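Local coordinates for protein glycogen accumulation regulator GarA (Mycobacterium tuberculosis, PDB 6I2P) that probably regulates glycogen accumulation and central metabolism, its forkhead-associated (FHA) domain recognising partner proteins as in other phosphothreonine-binding modules, at residues C[69-74]-C[86-91]; C[97-102]-C[114-119]; C[120-125]-C[134-139]; C[47-52]-C[146-151]. One frame throughout, in Å; residues are numbered along the deposited sequence.

How the contacts relate
The four contacts sample the two sheets of one FHA beta-sandwich. Contact 1 sets the edge strand 70-73 of the six-stranded antiparallel sheet against strand 88-89 of the mixed sheet. Contact 2 follows it in the chain, about 14 Å from contact 1 between centres, and Phe102 packs on Leu73 and Ile88. Contact 3 comes next, about 14 Å from contact 2 between centres, with Thr120 against His99. Contact 4 spans the other three in sequence, joining residues 47-52 to strand 143-149, the sheet neighbour of strand 137-140. Contacts 2 and 4 lie on opposite sides of the chain's centre, about 25 Å apart between centres; their nearest atoms are about 5 Å apart, without touching.

Contact 1 of 4, residues C[69-74]-C[86-91]; sequences SRFLLD and SDIFLD. With SO4 (sulfate ion), chain K.
The Phe71 ring takes Ile88 CG2 on one face: the methyl sits 3.5 Å from the ring centroid and only 8° off the ring normal, a CH-pi contact centred on the ring. The approach to the other two neighbours is oblique, with Leu90 CD2 at 4.1 Å from Phe71 CE2 and the carbonyl of Phe89 near Phe71 CZ. The second flat group, the Arg70 guanidinium, has sulfate O4 near its plane, at the edge, but does not bond the sulfate; it turns back along its own chain, where Arg70 NH2 is hydrogen-bonded to Gly68 O.

The torsions of Ile88 account for the fit. With chi1 at -63°, CG2 lies opposite the backbone N and is delivered to the ring, while CG1 lies 3.7 Å from Phe71 CB. CD1 continues to Leu73 CD2, also 3.7 Å away, where the two side chains meet at about a right angle. Ile88 therefore touches two alternate residues of strand 70-73 with different branches.

This apolar meeting joins the two sheets of the FHA beta-sandwich. Strand 70-73 is an edge of the six-stranded antiparallel sheet and bonds to strand 57-61; strand 88-89 is an edge of the mixed sheet, where Ile88 bonds to Ser79 and Gly81. The two edge strands meet mainly through side chains, and Leu59 and Phe147 extend the interface into the core.

Outside that core a sulfate, probably from the crystallisation liquor, is bound by a backbone amide: Arg70 N donates to sulfate O4 over 2.8 Å at 154°. Ser69 OG lies 3.2 Å from sulfate O2.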
loop_
_atom_site.group_PDB
_atom_site.type_symbol
_atom_site.label_atom_id
_atom_site.label_comp_id
_atom_site.label_asym_id
_atom_site.label_seq_id
_atom_site.Cartn_x
_atom_site.Cartn_y
_atom_site.Cartn_z
ATOM N N SER C 69 9.526 -9.677 20.593
ATOM C CA SER C 69 10.816 -8.985 20.587
ATOM C C SER C 69 10.715 -7.755 21.462
ATOM O O SER C 69 9.671 -7.107 21.513
ATOM C CB SER C 69 11.238 -8.585 19.175
ATOM O OG SER C 69 11.651 -9.723 18.438
ATOM N N ARG C 70 11.780 -7.472 22.194
ATOM C CA ARG C 70 11.802 -6.350 23.113
ATOM C C ARG C 70 13.107 -5.590 23.063
ATOM O O ARG C 70 14.115 -6.100 22.576
ATOM C CB ARG C 70 11.433 -6.781 24.550
ATOM C CG ARG C 70 12.306 -7.887 25.135
ATOM C CD ARG C 70 11.550 -8.698 26.169
ATOM N NE ARG C 70 10.436 -9.419 25.550
ATOM C CZ ARG C 70 9.298 -9.723 26.162
ATOM N NH1 ARG C 70 9.109 -9.395 27.433
ATOM N NH2 ARG C 70 8.344 -10.370 25.512
ATOM N N PHE C 71 13.072 -4.353 23.549
ATOM C CA PHE C 71 14.207 -3.449 23.558
ATOM C C PHE C 71 14.239 -2.719 24.884
ATOM O O PHE C 71 13.228 -2.147 25.305
ATOM C CB PHE C 71 14.102 -2.454 22.383
ATOM C CG PHE C 71 13.801 -3.099 21.048
ATOM C CD1 PHE C 71 14.821 -3.622 20.266
ATOM C CD2 PHE C 71 12.491 -3.206 20.590
ATOM C CE1 PHE C 71 14.540 -4.228 19.041
ATOM C CE2 PHE C 71 12.209 -3.830 19.371
ATOM C CZ PHE C 71 13.236 -4.333 18.604
ATOM N N LEU C 72 15.390 -2.775 25.562
ATOM C CA LEU C 72 15.568 -2.111 26.846
ATOM C C LEU C 72 16.072 -0.687 26.635
ATOM O O LEU C 72 17.048 -0.471 25.916
ATOM C CB LEU C 72 16.530 -2.903 27.748
ATOM C CG LEU C 72 16.629 -2.446 29.205
ATOM C CD1 LEU C 72 15.517 -3.074 30.061
ATOM C CD2 LEU C 72 17.994 -2.797 29.788
ATOM N N LEU C 73 15.386 0.280 27.256
ATOM C CA LEU C 73 15.748 1.694 27.228
ATOM C C LEU C 73 16.483 1.973 28.541
ATOM O O LEU C 73 15.883 1.875 29.616
ATOM C CB LEU C 73 14.492 2.586 27.102
ATOM C CG LEU C 73 13.558 2.333 25.918
ATOM C CD1 LEU C 73 12.248 3.064 26.097
ATOM C CD2 LEU C 73 14.194 2.748 24.610
ATOM N N ASP C 74 17.798 2.249 28.458
ATOM C CA ASP C 74 18.647 2.504 29.631
ATOM C C ASP C 74 19.645 3.656 29.410
ATOM O O ASP C 74 20.449 3.963 30.297
ATOM C CB ASP C 74 19.361 1.207 30.071
ATOM C CG ASP C 74 20.257 0.543 29.032
ATOM O OD1 ASP C 74 20.361 1.074 27.894
ATOM O OD2 ASP C 74 20.852 -0.509 29.351
ATOM N N SER C 86 20.801 1.847 14.008
ATOM C CA SER C 86 19.751 2.175 14.991
ATOM C C SER C 86 19.862 1.331 16.253
ATOM O O SER C 86 20.166 0.140 16.166
ATOM C CB SER C 86 18.356 1.992 14.396
ATOM O OG SER C 86 18.146 2.763 13.226
ATOM N N ASP C 87 19.605 1.942 17.424
ATOM C CA ASP C 87 19.639 1.241 18.717
ATOM C C ASP C 87 18.486 0.235 18.790
ATOM O O ASP C 87 18.650 -0.856 19.338
ATOM C CB ASP C 87 19.563 2.236 19.887
ATOM C CG ASP C 87 20.692 3.244 19.945
ATOM O OD1 ASP C 87 21.869 2.820 19.942
ATOM O OD2 ASP C 87 20.400 4.454 20.020
ATOM N N ILE C 88 17.325 0.613 18.226
ATOM C CA ILE C 88 16.134 -0.226 18.114
ATOM C C ILE C 88 15.895 -0.378 16.611
ATOM O O ILE C 88 15.275 0.480 15.976
ATOM C CB ILE C 88 14.919 0.358 18.892
ATOM C CG1 ILE C 88 15.214 0.412 20.404
ATOM C CG2 ILE C 88 13.618 -0.420 18.599
ATOM C CD1 ILE C 88 14.495 1.478 21.124
ATOM N N PHE C 89 16.460 -1.440 16.038
ATOM C CA PHE C 89 16.352 -1.719 14.612
ATOM C C PHE C 89 14.964 -2.256 14.282
ATOM O O PHE C 89 14.562 -3.300 14.795
ATOM C CB PHE C 89 17.480 -2.661 14.151
ATOM C CG PHE C 89 17.405 -3.102 12.709
ATOM C CD1 PHE C 89 17.624 -2.197 11.676
ATOM C CD2 PHE C 89 17.146 -4.428 12.384
ATOM C CE1 PHE C 89 17.557 -2.606 10.343
ATOM C CE2 PHE C 89 17.087 -4.838 11.051
ATOM C CZ PHE C 89 17.292 -3.923 10.038
ATOM N N LEU C 90 14.215 -1.511 13.462
ATOM C CA LEU C 90 12.862 -1.890 13.072
ATOM C C LEU C 90 12.777 -2.036 11.557
ATOM O O LEU C 90 12.620 -1.053 10.829
ATOM C CB LEU C 90 11.815 -0.910 13.639
ATOM C CG LEU C 90 11.793 -0.731 15.169
ATOM C CD1 LEU C 90 11.134 0.588 15.556
ATOM C CD2 LEU C 90 11.129 -1.923 15.883
ATOM N N ASP C 91 12.967 -3.275 11.087
ATOM C CA ASP C 91 12.954 -3.614 9.671
ATOM C C ASP C 91 11.538 -3.800 9.154
ATOM O O ASP C 91 10.924 -4.852 9.342
ATOM C CB ASP C 91 13.831 -4.848 9.394
ATOM C CG ASP C 91 14.179 -5.071 7.933
ATOM O OD1 ASP C 91 14.078 -4.101 7.138
ATOM O OD2 ASP C 91 14.563 -6.208 7.584
HETATM S S SO4 K . 14.563 -10.263 21.641
HETATM O O1 SO4 K . 15.617 -9.349 21.194
HETATM O O2 SO4 K . 13.866 -10.812 20.474
HETATM O O3 SO4 K . 15.168 -11.350 22.413
HETATM O O4 SO4 K . 13.621 -9.543 22.484
#

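Contact 2 of 4, residues C[97-102]-C[114-119]; sequences RRHAEF and VGSLNG
His99 NE2 donates to Gly119 O over 2.8 Å at 141°. The acceptor lies close to the imidazole plane, whereas the nitrogen stands well above the carbonyl plane. The other ring nitrogen, ND1, is taken up by Ser96 N, so both are engaged and the ring's rotation is fixed. Ser116 CB covers one face, 3.4 Å from the His99 ring centroid. With chi1 at 70°, Ser116 OG sits between its own backbone N and carbonyl carbon and accepts a weak bond from Gly119 N (3.0 Å); its strongest partner is Asp113 OD2.

Among backbone groups, Val114 N donates to His99 O over 3.1 Å. One water bridges the segments, donating to Arg98 O and Gly115 O, each 2.7 Å from the water oxygen. Val114 CG1 packs 3.7 Å from Glu101 CD, whose carboxylate pairs with Arg103.

His99 and Ala100 both face Ala80, a classic beta bulge. Nearby, Arg97 bonds a modified side chain of another protein chain and Asn118 bonds that chain's backbone. Ser96 and His99 of the Ser-x-x-His motif, with the Asn118-Gly119 pair on the facing loop, are characteristic of the phosphopeptide-binding site of FHA domains.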
loop_
_atom_site.group_PDB
_atom_site.type_symbol
_atom_site.label_atom_id
_atom_site.label_comp_id
_atom_site.label_asym_id
_atom_site.label_seq_id
_atom_site.Cartn_x
_atom_site.Cartn_y
_atom_site.Cartn_z
ATOM N N ARG C 97 14.533 5.179 7.940
ATOM C CA ARG C 97 15.884 4.840 8.419
ATOM C C ARG C 97 16.150 5.579 9.736
ATOM O O ARG C 97 16.580 4.971 10.715
ATOM C CB ARG C 97 16.936 5.158 7.347
ATOM C CG ARG C 97 16.915 4.129 6.228
ATOM C CD ARG C 97 17.469 4.667 4.930
ATOM N NE ARG C 97 16.467 5.415 4.170
ATOM C CZ ARG C 97 16.633 5.821 2.915
ATOM N NH1 ARG C 97 17.749 5.531 2.258
ATOM N NH2 ARG C 97 15.675 6.499 2.301
ATOM N N ARG C 98 15.789 6.870 9.771
ATOM C CA ARG C 98 15.817 7.733 10.949
ATOM C C ARG C 98 14.335 8.024 11.201
ATOM O O ARG C 98 13.746 8.832 10.492
ATOM C CB ARG C 98 16.615 9.038 10.679
ATOM C CG ARG C 98 18.056 8.839 10.181
ATOM C CD ARG C 98 19.003 8.366 11.267
ATOM N NE ARG C 98 20.346 8.127 10.738
ATOM C CZ ARG C 98 21.125 7.119 11.111
ATOM N NH1 ARG C 98 20.704 6.245 12.014
ATOM N NH2 ARG C 98 22.331 6.973 10.579
ATOM N N HIS C 99 13.701 7.281 12.114
ATOM C CA HIS C 99 12.263 7.441 12.356
ATOM C C HIS C 99 11.989 8.208 13.632
ATOM O O HIS C 99 11.369 9.273 13.588
ATOM C CB HIS C 99 11.541 6.069 12.374
ATOM C CG HIS C 99 10.044 6.159 12.280
ATOM N ND1 HIS C 99 9.364 5.673 11.175
ATOM C CD2 HIS C 99 9.143 6.682 13.147
ATOM C CE1 HIS C 99 8.081 5.896 11.412
ATOM N NE2 HIS C 99 7.900 6.508 12.583
ATOM N N ALA C 100 12.458 7.663 14.769
ATOM C CA ALA C 100 12.207 8.228 16.084
ATOM C C ALA C 100 13.371 8.040 17.061
ATOM O O ALA C 100 14.363 7.374 16.758
ATOM C CB ALA C 100 10.930 7.607 16.664
ATOM N N GLU C 101 13.237 8.653 18.232
ATOM C CA GLU C 101 14.178 8.565 19.339
ATOM C C GLU C 101 13.408 8.514 20.645
ATOM O O GLU C 101 12.387 9.184 20.798
ATOM C CB GLU C 101 15.161 9.748 19.354
ATOM C CG GLU C 101 16.285 9.609 18.341
ATOM C CD GLU C 101 17.229 10.786 18.212
ATOM O OE1 GLU C 101 18.254 10.631 17.509
ATOM O OE2 GLU C 101 16.953 11.853 18.813
ATOM N N PHE C 102 13.897 7.700 21.574
ATOM C CA PHE C 102 13.344 7.564 22.907
ATOM C C PHE C 102 14.341 8.249 23.815
ATOM O O PHE C 102 15.523 7.893 23.819
ATOM C CB PHE C 102 13.115 6.089 23.274
ATOM C CG PHE C 102 12.010 5.448 22.470
ATOM C CD1 PHE C 102 12.268 4.890 21.220
ATOM C CD2 PHE C 102 10.711 5.410 22.953
ATOM C CE1 PHE C 102 11.238 4.325 20.462
ATOM C CE2 PHE C 102 9.688 4.823 22.208
ATOM C CZ PHE C 102 9.954 4.297 20.961
ATOM N N VAL C 114 11.841 12.126 14.652
ATOM C CA VAL C 114 12.977 12.893 14.141
ATOM C C VAL C 114 12.812 13.289 12.649
ATOM O O VAL C 114 13.743 13.832 12.058
ATOM C CB VAL C 114 14.341 12.202 14.438
ATOM C CG1 VAL C 114 14.587 12.099 15.946
ATOM C CG2 VAL C 114 14.457 10.831 13.758
ATOM N N GLY C 115 11.624 13.072 12.089
ATOM C CA GLY C 115 11.322 13.420 10.704
ATOM C C GLY C 115 11.053 12.227 9.808
ATOM O O GLY C 115 11.687 12.081 8.763
ATOM N N SER C 116 10.120 11.359 10.206
ATOM C CA SER C 116 9.773 10.188 9.403
ATOM C C SER C 116 8.736 10.530 8.322
ATOM O O SER C 116 8.173 11.627 8.322
ATOM C CB SER C 116 9.263 9.063 10.293
ATOM O OG SER C 116 7.991 9.383 10.826
ATOM N N LEU C 117 8.497 9.577 7.410
ATOM C CA LEU C 117 7.539 9.677 6.319
ATOM C C LEU C 117 6.099 9.421 6.795
ATOM O O LEU C 117 5.198 10.182 6.454
ATOM C CB LEU C 117 7.933 8.679 5.193
ATOM C CG LEU C 117 6.984 8.536 3.990
ATOM C CD1 LEU C 117 6.919 9.813 3.171
ATOM C CD2 LEU C 117 7.374 7.350 3.133
ATOM N N ASN C 118 5.890 8.349 7.569
ATOM C CA ASN C 118 4.558 7.935 8.016
ATOM C C ASN C 118 4.199 8.342 9.465
ATOM O O ASN C 118 3.066 8.106 9.901
ATOM C CB ASN C 118 4.383 6.434 7.786
ATOM C CG ASN C 118 4.585 6.026 6.334
ATOM O OD1 ASN C 118 3.937 6.533 5.407
ATOM N ND2 ASN C 118 5.503 5.102 6.101
ATOM N N GLY C 119 5.136 8.994 10.159
ATOM C CA GLY C 119 4.939 9.503 11.513
ATOM C C GLY C 119 5.010 8.504 12.649
ATOM O O GLY C 119 5.169 7.300 12.442
HETATM O O HOH W 1 14.154 10.975 8.870
#

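Contact 3 of 4, residues C[120-125]-C[134-139]; sequences TYVNRE and NGDEVQ
Strands 120-122 and 137-139 run antiparallel, their axes 4.7 Å apart at closest and their N-to-C directions 164° from each other. Tyr121 and Gln139 form a hydrogen-bonded pair: Tyr121 N donates to Gln139 O (3.1 Å) and Gln139 N to Tyr121 O (2.8 Å). Val122 and Val138 form the next, non-hydrogen-bonded pair, and Asn123 N then reaches Glu137 O over 2.8 Å.

Beyond that bond the Asn123 amide continues the ladder: its OD1 accepts from Glu137 N at 2.9 Å, nearly straight at 176°, while ND2 donates to Asp136 OD1, also 2.9 Å away. That carboxylate oxygen is met from above its plane, the two flat groups being 70° apart; Asp136 OD2 is bonded to Ala133 N.

Tyr121 and Gln139 lie alongside, pointing the same way, with CB atoms 3.9 Å apart. On the face that carries Val122 and Val138, Thr120 CG2 touches Val138 CG1; Thr120 also packs on Val111, and Val138 on Phe102. A type I' turn from Val122 to Glu125, these two bonded N to O both ways, makes the two-residue loop of the beta hairpin between strands 120-122 and 125-127, at one edge of the FHA beta-sandwich.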
loop_
_atom_site.group_PDB
_atom_site.type_symbol
_atom_site.label_atom_id
_atom_site.label_comp_id
_atom_site.label_asym_id
_atom_site.label_seq_id
_atom_site.Cartn_x
_atom_site.Cartn_y
_atom_site.Cartn_z
ATOM N N THR C 120 4.909 9.031 13.875
ATOM C CA THR C 120 4.925 8.274 15.124
ATOM C C THR C 120 3.592 8.500 15.841
ATOM O O THR C 120 3.106 9.630 15.918
ATOM C CB THR C 120 6.157 8.640 15.977
ATOM O OG1 THR C 120 7.329 8.520 15.171
ATOM C CG2 THR C 120 6.307 7.747 17.209
ATOM N N TYR C 121 3.001 7.416 16.349
ATOM C CA TYR C 121 1.720 7.459 17.043
ATOM C C TYR C 121 1.857 6.940 18.462
ATOM O O TYR C 121 2.551 5.951 18.701
ATOM C CB TYR C 121 0.652 6.645 16.284
ATOM C CG TYR C 121 0.479 7.040 14.831
ATOM C CD1 TYR C 121 1.302 6.512 13.839
ATOM C CD2 TYR C 121 -0.546 7.894 14.440
ATOM C CE1 TYR C 121 1.147 6.872 12.502
ATOM C CE2 TYR C 121 -0.727 8.243 13.100
ATOM C CZ TYR C 121 0.129 7.733 12.135
ATOM O OH TYR C 121 -0.035 8.068 10.814
ATOM N N VAL C 122 1.212 7.625 19.407
ATOM C CA VAL C 122 1.159 7.226 20.812
ATOM C C VAL C 122 -0.313 7.082 21.130
ATOM O O VAL C 122 -1.064 8.052 20.995
ATOM C CB VAL C 122 1.908 8.188 21.775
ATOM C CG1 VAL C 122 1.625 7.840 23.239
ATOM C CG2 VAL C 122 3.406 8.153 21.502
ATOM N N ASN C 123 -0.730 5.851 21.477
ATOM C CA ASN C 123 -2.118 5.483 21.782
ATOM C C ASN C 123 -3.072 5.860 20.621
ATOM O O ASN C 123 -4.144 6.435 20.845
ATOM C CB ASN C 123 -2.563 6.041 23.152
ATOM C CG ASN C 123 -1.710 5.575 24.315
ATOM O OD1 ASN C 123 -1.106 4.495 24.298
ATOM N ND2 ASN C 123 -1.639 6.385 25.359
ATOM N N ARG C 124 -2.633 5.541 19.364
ATOM C CA ARG C 124 -3.337 5.772 18.087
ATOM C C ARG C 124 -3.323 7.226 17.601
ATOM O O ARG C 124 -3.827 7.507 16.511
ATOM C CB ARG C 124 -4.797 5.292 18.147
ATOM C CG ARG C 124 -5.002 3.805 18.345
ATOM C CD ARG C 124 -6.492 3.489 18.310
ATOM N NE ARG C 124 -7.133 3.905 17.054
ATOM C CZ ARG C 124 -7.065 3.221 15.917
ATOM N NH1 ARG C 124 -7.673 3.669 14.829
ATOM N NH2 ARG C 124 -6.399 2.077 15.862
ATOM N N GLU C 125 -2.769 8.148 18.403
ATOM C CA GLU C 125 -2.765 9.573 18.088
ATOM C C GLU C 125 -1.429 10.040 17.505
ATOM O O GLU C 125 -0.388 9.787 18.119
ATOM C CB GLU C 125 -3.163 10.404 19.320
ATOM C CG GLU C 125 -4.594 10.179 19.783
ATOM C CD GLU C 125 -5.643 11.028 19.089
ATOM O OE1 GLU C 125 -6.220 11.915 19.760
ATOM O OE2 GLU C 125 -5.896 10.806 17.883
ATOM N N ASN C 134 3.658 3.931 31.761
ATOM C CA ASN C 134 3.576 2.468 31.677
ATOM C C ASN C 134 2.256 2.012 31.034
ATOM O O ASN C 134 1.175 2.399 31.492
ATOM C CB ASN C 134 3.762 1.828 33.060
ATOM C CG ASN C 134 3.658 0.321 33.052
ATOM O OD1 ASN C 134 4.554 -0.386 32.587
ATOM N ND2 ASN C 134 2.555 -0.201 33.561
ATOM N N GLY C 135 2.377 1.229 29.962
ATOM C CA GLY C 135 1.237 0.697 29.229
ATOM C C GLY C 135 0.917 1.391 27.922
ATOM O O GLY C 135 0.039 0.930 27.186
ATOM N N ASP C 136 1.618 2.508 27.623
ATOM C CA ASP C 136 1.434 3.275 26.387
ATOM C C ASP C 136 1.848 2.470 25.167
ATOM O O ASP C 136 2.816 1.710 25.225
ATOM C CB ASP C 136 2.221 4.594 26.433
ATOM C CG ASP C 136 1.523 5.742 27.140
ATOM O OD1 ASP C 136 0.307 5.628 27.408
ATOM O OD2 ASP C 136 2.189 6.760 27.411
ATOM N N GLU C 137 1.098 2.637 24.066
ATOM C CA GLU C 137 1.366 1.965 22.803
ATOM C C GLU C 137 1.977 2.933 21.793
ATOM O O GLU C 137 1.415 3.993 21.520
ATOM C CB GLU C 137 0.107 1.280 22.252
ATOM C CG GLU C 137 -0.227 -0.010 22.995
ATOM C CD GLU C 137 -1.129 -0.999 22.282
ATOM O OE1 GLU C 137 -2.156 -1.393 22.877
ATOM O OE2 GLU C 137 -0.800 -1.400 21.141
ATOM N N VAL C 138 3.149 2.569 21.262
ATOM C CA VAL C 138 3.901 3.365 20.292
ATOM C C VAL C 138 3.862 2.681 18.932
ATOM O O VAL C 138 4.269 1.526 18.808
ATOM C CB VAL C 138 5.359 3.660 20.753
ATOM C CG1 VAL C 138 6.040 4.663 19.817
ATOM C CG2 VAL C 138 5.402 4.163 22.192
ATOM N N GLN C 139 3.371 3.399 17.912
ATOM C CA GLN C 139 3.321 2.873 16.554
ATOM C C GLN C 139 4.368 3.539 15.686
ATOM O O GLN C 139 4.335 4.754 15.479
ATOM C CB GLN C 139 1.916 2.970 15.933
ATOM C CG GLN C 139 1.741 2.040 14.736
ATOM C CD GLN C 139 0.560 2.389 13.872
ATOM O OE1 GLN C 139 -0.601 2.267 14.269
ATOM N NE2 GLN C 139 0.836 2.814 12.657
HETATM O O HOH W 2 -0.145 3.934 19.095
#

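Contact 4 of 4, residues C[47-52]-C[146-151]; sequences SGVEGL and VFLTGP
This is a surface contact in which an irregular segment, Ser47 to Leu52, lies across the end of strand 143-149, with Val49 and Leu52 on Leu148 and Thr149 and Ser47 on Pro151. The touching parts run 112° apart, so the segment crosses the strand end and does not pair along it. A single direct hydrogen bond joins them: Val49 N donates to Thr149 O over 2.8 Å at 166°, tilted out of the carbonyl plane.

Close backbone approach surrounds that bond. Gly48 CA comes within 3.3 Å of Thr149 O, and in return Gly150 CA makes a CA-H...O contact with Val49 O at 3.5 Å. One water donates to both Ser47 O and Gly150 O.

Strand 143-149 belongs to the six-stranded antiparallel sheet of the FHA beta-sandwich, between strands 57-61 and 137-140. The contact brings the chain just before the sandwich's first strand onto the last strand.

In Val49, CG1 is anti to the carbonyl carbon (chi1 -60°) and CG2 lies between that carbon and the backbone N. This puts CG1 3.9 Å from Leu148 CD2, the two side chains crossing at about a right angle, and CG2 3.5 Å from Thr149 O. Leu52 CD1 lies 3.6 Å from Leu148 O; Leu52 also touches Leu58 of the adjoining strand 57-61 and Leu72 of strand 70-73 beyond it. At the other extremity Ser47 CB meets Pro151 CB at 3.8 Å. Thr149 N donates to Asn134 OD1, and Thr149 OG1 is bonded to Ser56 O.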
loop_
_atom_site.group_PDB
_atom_site.type_symbol
_atom_site.label_atom_id
_atom_site.label_comp_id
_atom_site.label_asym_id
_atom_site.label_seq_id
_atom_site.Cartn_x
_atom_site.Cartn_y
_atom_site.Cartn_z
ATOM N N SER C 47 1.271 0.540 39.567
ATOM C CA SER C 47 1.906 1.694 38.935
ATOM C C SER C 47 2.820 1.309 37.766
ATOM O O SER C 47 2.844 2.023 36.756
ATOM C CB SER C 47 2.675 2.518 39.962
ATOM O OG SER C 47 3.005 3.803 39.458
ATOM N N GLY C 48 3.562 0.207 37.915
ATOM C CA GLY C 48 4.488 -0.276 36.892
ATOM C C GLY C 48 4.792 -1.761 36.939
ATOM O O GLY C 48 4.199 -2.494 37.733
ATOM N N VAL C 49 5.729 -2.214 36.082
ATOM C CA VAL C 49 6.117 -3.628 35.980
ATOM C C VAL C 49 7.303 -3.997 36.898
ATOM O O VAL C 49 7.927 -3.128 37.507
ATOM C CB VAL C 49 6.354 -4.108 34.517
ATOM C CG1 VAL C 49 5.105 -3.944 33.655
ATOM C CG2 VAL C 49 7.554 -3.425 33.879
ATOM N N GLU C 50 7.587 -5.305 36.992
ATOM C CA GLU C 50 8.670 -5.893 37.788
ATOM C C GLU C 50 9.806 -6.405 36.894
ATOM O O GLU C 50 9.622 -6.594 35.687
ATOM C CB GLU C 50 8.145 -7.063 38.628
ATOM C CG GLU C 50 7.272 -6.651 39.788
ATOM C CD GLU C 50 6.838 -7.836 40.617
ATOM O OE1 GLU C 50 7.623 -8.266 41.492
ATOM O OE2 GLU C 50 5.712 -8.335 40.393
ATOM N N GLY C 51 10.962 -6.640 37.512
ATOM C CA GLY C 51 12.153 -7.167 36.849
ATOM C C GLY C 51 12.919 -6.244 35.924
ATOM O O GLY C 51 13.753 -6.713 35.144
ATOM N N LEU C 52 12.649 -4.939 35.988
ATOM C CA LEU C 52 13.364 -3.964 35.172
ATOM C C LEU C 52 14.327 -3.174 36.063
ATOM O O LEU C 52 13.911 -2.734 37.141
ATOM C CB LEU C 52 12.397 -3.007 34.437
ATOM C CG LEU C 52 11.594 -3.557 33.257
ATOM C CD1 LEU C 52 10.769 -2.461 32.620
ATOM C CD2 LEU C 52 12.500 -4.160 32.189
ATOM N N VAL C 146 4.656 -1.784 22.987
ATOM C CA VAL C 146 4.098 -1.419 24.281
ATOM C C VAL C 146 5.272 -0.966 25.147
ATOM O O VAL C 146 6.298 -1.652 25.218
ATOM C CB VAL C 146 3.248 -2.538 24.938
ATOM C CG1 VAL C 146 2.785 -2.150 26.347
ATOM C CG2 VAL C 146 2.050 -2.872 24.066
ATOM N N PHE C 147 5.126 0.219 25.758
ATOM C CA PHE C 147 6.120 0.810 26.641
ATOM C C PHE C 147 5.824 0.342 28.065
ATOM O O PHE C 147 4.701 0.505 28.553
ATOM C CB PHE C 147 6.084 2.347 26.533
ATOM C CG PHE C 147 6.932 3.077 27.554
ATOM C CD1 PHE C 147 6.403 3.446 28.787
ATOM C CD2 PHE C 147 8.257 3.393 27.281
ATOM C CE1 PHE C 147 7.189 4.110 29.732
ATOM C CE2 PHE C 147 9.033 4.074 28.216
ATOM C CZ PHE C 147 8.497 4.418 29.442
ATOM N N LEU C 148 6.839 -0.228 28.727
ATOM C CA LEU C 148 6.738 -0.728 30.097
ATOM C C LEU C 148 7.835 -0.149 30.962
ATOM O O LEU C 148 8.986 -0.100 30.547
ATOM C CB LEU C 148 6.782 -2.264 30.154
ATOM C CG LEU C 148 5.719 -3.047 29.365
ATOM C CD1 LEU C 148 6.107 -4.507 29.259
ATOM C CD2 LEU C 148 4.331 -2.901 29.980
ATOM N N THR C 149 7.483 0.279 32.172
ATOM C CA THR C 149 8.436 0.836 33.129
ATOM C C THR C 149 8.074 0.380 34.540
ATOM O O THR C 149 6.967 -0.105 34.753
ATOM C CB THR C 149 8.574 2.370 32.938
ATOM O OG1 THR C 149 9.753 2.816 33.599
ATOM C CG2 THR C 149 7.346 3.160 33.406
ATOM N N GLY C 150 8.998 0.545 35.481
ATOM C CA GLY C 150 8.783 0.164 36.870
ATOM C C GLY C 150 7.948 1.160 37.653
ATOM O O GLY C 150 7.631 2.241 37.143
ATOM N N PRO C 151 7.577 0.844 38.920
ATOM C CA PRO C 151 6.795 1.810 39.711
ATOM C C PRO C 151 7.674 2.860 40.389
ATOM O O PRO C 151 8.794 3.120 39.954
ATOM C CB PRO C 151 6.063 0.931 40.736
ATOM C CG PRO C 151 6.660 -0.451 40.605
ATOM C CD PRO C 151 7.843 -0.380 39.698
HETATM O O HOH W 3 5.313 3.542 36.127
#